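Local structure of polysaccharide Lyase Family 6 (Bacteroides cellulosilyticus, 6QPS) at residues 110-120 and 153-164. The protein probably cleaves alginate as a calcium-binding, mannuronic acid-specific lyase of polysaccharide lyase family 6. Numbering follows the deposited sequence.
Sequences WAIGHDMIDFQ and DEYWVGLRGTNN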
# COMPACT_ATOMS: atom_id res chain seq x y z
N TRP A 110 -16.66 1.86 -14.03
CA TRP A 110 -15.79 0.71 -14.17
C TRP A 110 -14.99 0.80 -15.46
O TRP A 110 -15.34 1.54 -16.39
CB TRP A 110 -16.57 -0.62 -14.13
CG TRP A 110 -17.58 -0.76 -15.23
CD1 TRP A 110 -17.36 -1.24 -16.48
CD2 TRP A 110 -18.97 -0.40 -15.18
NE1 TRP A 110 -18.52 -1.21 -17.22
CE2 TRP A 110 -19.52 -0.71 -16.44
CE3 TRP A 110 -19.80 0.12 -14.18
CZ2 TRP A 110 -20.87 -0.50 -16.74
CZ3 TRP A 110 -21.14 0.32 -14.48
CH2 TRP A 110 -21.65 0.03 -15.75
N ALA A 111 -13.92 0.01 -15.51
CA ALA A 111 -13.01 0.04 -16.65
C ALA A 111 -13.61 -0.63 -17.88
O ALA A 111 -14.19 -1.72 -17.80
CB ALA A 111 -11.72 -0.69 -16.30
N ILE A 112 -13.44 0.03 -19.03
CA ILE A 112 -13.79 -0.59 -20.30
C ILE A 112 -12.95 -1.84 -20.51
O ILE A 112 -13.48 -2.91 -20.84
CB ILE A 112 -13.66 0.42 -21.46
CG1 ILE A 112 -14.85 1.40 -21.40
CG2 ILE A 112 -13.65 -0.33 -22.81
CD1 ILE A 112 -14.75 2.54 -22.38
N GLY A 113 -11.65 -1.74 -20.32
CA GLY A 113 -10.79 -2.90 -20.35
C GLY A 113 -10.15 -3.18 -19.00
O GLY A 113 -10.86 -3.49 -18.03
N HIS A 114 -8.83 -3.10 -18.92
CA HIS A 114 -8.08 -3.49 -17.73
C HIS A 114 -7.91 -2.36 -16.73
O HIS A 114 -7.78 -2.63 -15.54
CB HIS A 114 -6.68 -4.00 -18.14
CG HIS A 114 -5.90 -4.64 -17.03
ND1 HIS A 114 -5.07 -3.93 -16.19
CD2 HIS A 114 -5.82 -5.93 -16.63
CE1 HIS A 114 -4.52 -4.75 -15.31
NE2 HIS A 114 -4.96 -5.98 -15.57
N ASP A 115 -7.88 -1.10 -17.18
CA ASP A 115 -7.41 0.02 -16.36
C ASP A 115 -8.43 1.15 -16.39
O ASP A 115 -8.67 1.75 -17.44
CB ASP A 115 -6.04 0.51 -16.87
CG ASP A 115 -5.05 -0.62 -17.00
OD1 ASP A 115 -4.77 -1.26 -15.97
OD2 ASP A 115 -4.57 -0.88 -18.13
N MET A 116 -9.01 1.46 -15.23
CA MET A 116 -10.05 2.48 -15.19
C MET A 116 -9.46 3.88 -15.34
O MET A 116 -9.91 4.66 -16.19
CB MET A 116 -10.89 2.37 -13.92
CG MET A 116 -12.15 3.21 -13.97
SD MET A 116 -13.25 3.00 -12.55
CE MET A 116 -12.35 3.91 -11.29
N ILE A 117 -8.48 4.22 -14.50
CA ILE A 117 -7.79 5.52 -14.50
C ILE A 117 -6.29 5.23 -14.60
O ILE A 117 -5.73 4.50 -13.76
CB ILE A 117 -8.08 6.33 -13.22
CG1 ILE A 117 -9.58 6.56 -13.05
CG2 ILE A 117 -7.30 7.65 -13.22
CD1 ILE A 117 -9.95 7.23 -11.71
N ASP A 118 -5.62 5.81 -15.60
CA ASP A 118 -4.22 5.52 -15.91
C ASP A 118 -3.49 6.83 -16.19
O ASP A 118 -4.02 7.71 -16.87
CB ASP A 118 -4.15 4.57 -17.12
CG ASP A 118 -2.85 3.80 -17.23
OD1 ASP A 118 -1.95 3.93 -16.37
OD2 ASP A 118 -2.73 3.05 -18.22
N PHE A 119 -2.26 6.92 -15.69
CA PHE A 119 -1.42 8.13 -15.81
C PHE A 119 -0.46 8.06 -17.01
O PHE A 119 0.69 8.54 -16.95
CB PHE A 119 -0.68 8.37 -14.48
CG PHE A 119 -1.53 9.03 -13.39
CD1 PHE A 119 -2.57 8.33 -12.77
CD2 PHE A 119 -1.28 10.33 -12.96
CE1 PHE A 119 -3.34 8.94 -11.77
CE2 PHE A 119 -2.06 10.92 -11.94
CZ PHE A 119 -3.10 10.22 -11.37
N GLN A 120 -0.95 7.51 -18.12
CA GLN A 120 -0.22 7.41 -19.37
C GLN A 120 -1.22 7.51 -20.51
O GLN A 120 -2.34 7.00 -20.41
CB GLN A 120 0.52 6.06 -19.44
CG GLN A 120 1.25 5.76 -20.73
CD GLN A 120 1.92 4.40 -20.72
OE1 GLN A 120 3.13 4.30 -20.81
NE2 GLN A 120 1.12 3.35 -20.65
N ASP A 153 -10.63 -8.99 -14.35
CA ASP A 153 -9.58 -8.24 -13.70
C ASP A 153 -9.66 -6.79 -14.15
O ASP A 153 -9.72 -6.52 -15.35
CB ASP A 153 -8.23 -8.81 -14.14
CG ASP A 153 -7.19 -8.82 -13.05
OD1 ASP A 153 -7.50 -8.42 -11.92
OD2 ASP A 153 -6.06 -9.24 -13.35
N GLU A 154 -9.65 -5.87 -13.20
CA GLU A 154 -9.58 -4.46 -13.54
C GLU A 154 -8.87 -3.71 -12.42
O GLU A 154 -9.04 -4.04 -11.25
CB GLU A 154 -10.96 -3.82 -13.84
CG GLU A 154 -11.96 -3.87 -12.69
CD GLU A 154 -13.39 -3.48 -13.10
OE1 GLU A 154 -13.64 -3.12 -14.28
OE2 GLU A 154 -14.26 -3.54 -12.21
N TYR A 155 -8.04 -2.74 -12.80
CA TYR A 155 -7.26 -1.97 -11.84
C TYR A 155 -7.84 -0.56 -11.76
O TYR A 155 -8.10 0.06 -12.79
CB TYR A 155 -5.79 -1.87 -12.27
CG TYR A 155 -4.93 -3.12 -12.19
CD1 TYR A 155 -5.47 -4.38 -12.04
CD2 TYR A 155 -3.55 -3.01 -12.28
CE1 TYR A 155 -4.66 -5.52 -11.95
CE2 TYR A 155 -2.74 -4.11 -12.21
CZ TYR A 155 -3.28 -5.37 -12.07
OH TYR A 155 -2.46 -6.48 -12.03
N TRP A 156 -7.99 -0.01 -10.55
CA TRP A 156 -8.64 1.29 -10.42
C TRP A 156 -7.73 2.45 -10.87
O TRP A 156 -8.11 3.24 -11.73
CB TRP A 156 -9.18 1.49 -9.00
CG TRP A 156 -10.52 0.79 -8.79
CD1 TRP A 156 -11.23 0.06 -9.72
CD2 TRP A 156 -11.29 0.75 -7.59
NE1 TRP A 156 -12.37 -0.44 -9.16
CE2 TRP A 156 -12.45 0.00 -7.86
CE3 TRP A 156 -11.12 1.28 -6.31
CZ2 TRP A 156 -13.42 -0.23 -6.89
CZ3 TRP A 156 -12.11 1.08 -5.36
CH2 TRP A 156 -13.24 0.33 -5.65
N VAL A 157 -6.54 2.55 -10.29
CA VAL A 157 -5.59 3.63 -10.56
C VAL A 157 -4.22 3.05 -10.90
O VAL A 157 -3.68 2.23 -10.15
CB VAL A 157 -5.48 4.59 -9.36
CG1 VAL A 157 -4.52 5.73 -9.67
CG2 VAL A 157 -6.83 5.11 -8.94
N GLY A 158 -3.69 3.45 -12.06
CA GLY A 158 -2.35 3.08 -12.46
C GLY A 158 -1.42 4.28 -12.50
O GLY A 158 -1.58 5.19 -13.32
N LEU A 159 -0.44 4.31 -11.59
CA LEU A 159 0.57 5.35 -11.63
C LEU A 159 1.67 4.99 -12.64
O LEU A 159 2.13 3.84 -12.71
CB LEU A 159 1.15 5.53 -10.23
CG LEU A 159 0.37 6.39 -9.24
CD1 LEU A 159 0.91 6.30 -7.82
CD2 LEU A 159 0.42 7.88 -9.70
N ARG A 160 2.05 5.99 -13.44
CA ARG A 160 3.12 5.93 -14.44
C ARG A 160 3.89 7.24 -14.32
O ARG A 160 3.46 8.17 -13.63
CB ARG A 160 2.54 5.85 -15.87
CG ARG A 160 1.37 4.86 -16.04
CD ARG A 160 1.75 3.62 -16.74
NE ARG A 160 0.56 2.82 -17.05
CZ ARG A 160 0.59 1.60 -17.57
NH1 ARG A 160 1.74 1.00 -17.84
NH2 ARG A 160 -0.57 0.98 -17.80
N GLY A 161 4.98 7.37 -15.07
CA GLY A 161 5.67 8.65 -15.13
C GLY A 161 6.47 8.95 -13.87
O GLY A 161 7.11 8.09 -13.27
N THR A 162 6.48 10.23 -13.49
CA THR A 162 7.31 10.72 -12.39
C THR A 162 6.57 11.81 -11.62
O THR A 162 5.75 12.56 -12.17
CB THR A 162 8.66 11.29 -12.89
OG1 THR A 162 8.41 12.36 -13.81
CG2 THR A 162 9.52 10.24 -13.57
N ASN A 163 6.87 11.88 -10.32
CA ASN A 163 6.48 13.00 -9.48
C ASN A 163 4.97 13.19 -9.44
O ASN A 163 4.50 14.32 -9.33
CB ASN A 163 7.14 14.31 -9.93
CG ASN A 163 8.65 14.22 -9.97
OD1 ASN A 163 9.25 14.12 -11.04
ND2 ASN A 163 9.27 14.24 -8.79
N ASN A 164 4.19 12.12 -9.50
CA ASN A 164 2.74 12.22 -9.36
C ASN A 164 2.35 11.96 -7.90
O ASN A 164 3.15 11.47 -7.10
CB ASN A 164 2.05 11.25 -10.32
CG ASN A 164 2.34 11.61 -11.78
OD1 ASN A 164 2.30 12.79 -12.16
ND2 ASN A 164 2.60 10.60 -12.60
O HOH W 1 -3.76 -8.09 -14.09
O HOH W 2 -5.91 1.73 -13.68
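Arg160 holds the Asp118 carboxylate through two nitrogens, NE to OD1 and NH2 to OD2. The NE bond, 2.8 Å long, is almost straight at 176° and uses the syn lone pair of OD1. NH2 reaches OD2 at 3.0 Å, tilted from the guanidinium plane. The amide of Gln120 lies across one guanidinium face, NE2 3.6 Å from Arg160 CZ, and its OE1 accepts from Gly124 N. Between the two parallel strands, neighbouring coils of the beta-helix, backbone bonds run from Tyr155 N to His114 O through to Phe119 N and Gly158 O. At the corner a water donates to both Ile117 O and Tyr155 O, giving each carbonyl a second partner.

A chi1 of -171°, CG opposite the backbone N, brings the His114 ring edge over the face of Tyr155, CE1 3.4 Å from Tyr155 CD1. His114 ND1 donates to Asp115 OD1 at 2.7 Å, from above the carboxylate plane; NE2 shares a water with Asp153 OD2 and Tyr155 OH. The hydroxyl of Tyr155 is also hydrogen-bonded to Arg216, and its side chain lies about 10 Å from the bound calcium ion. Leu159 CD2 lies over the centre of one Phe119 ring face in a CH-pi contact.

Both histidine nitrogens thus have partners that fix the ring's rotation, and the Asp118 carboxylate probably neutralises much of the charge that Arg160 brings to this coil-to-coil junction.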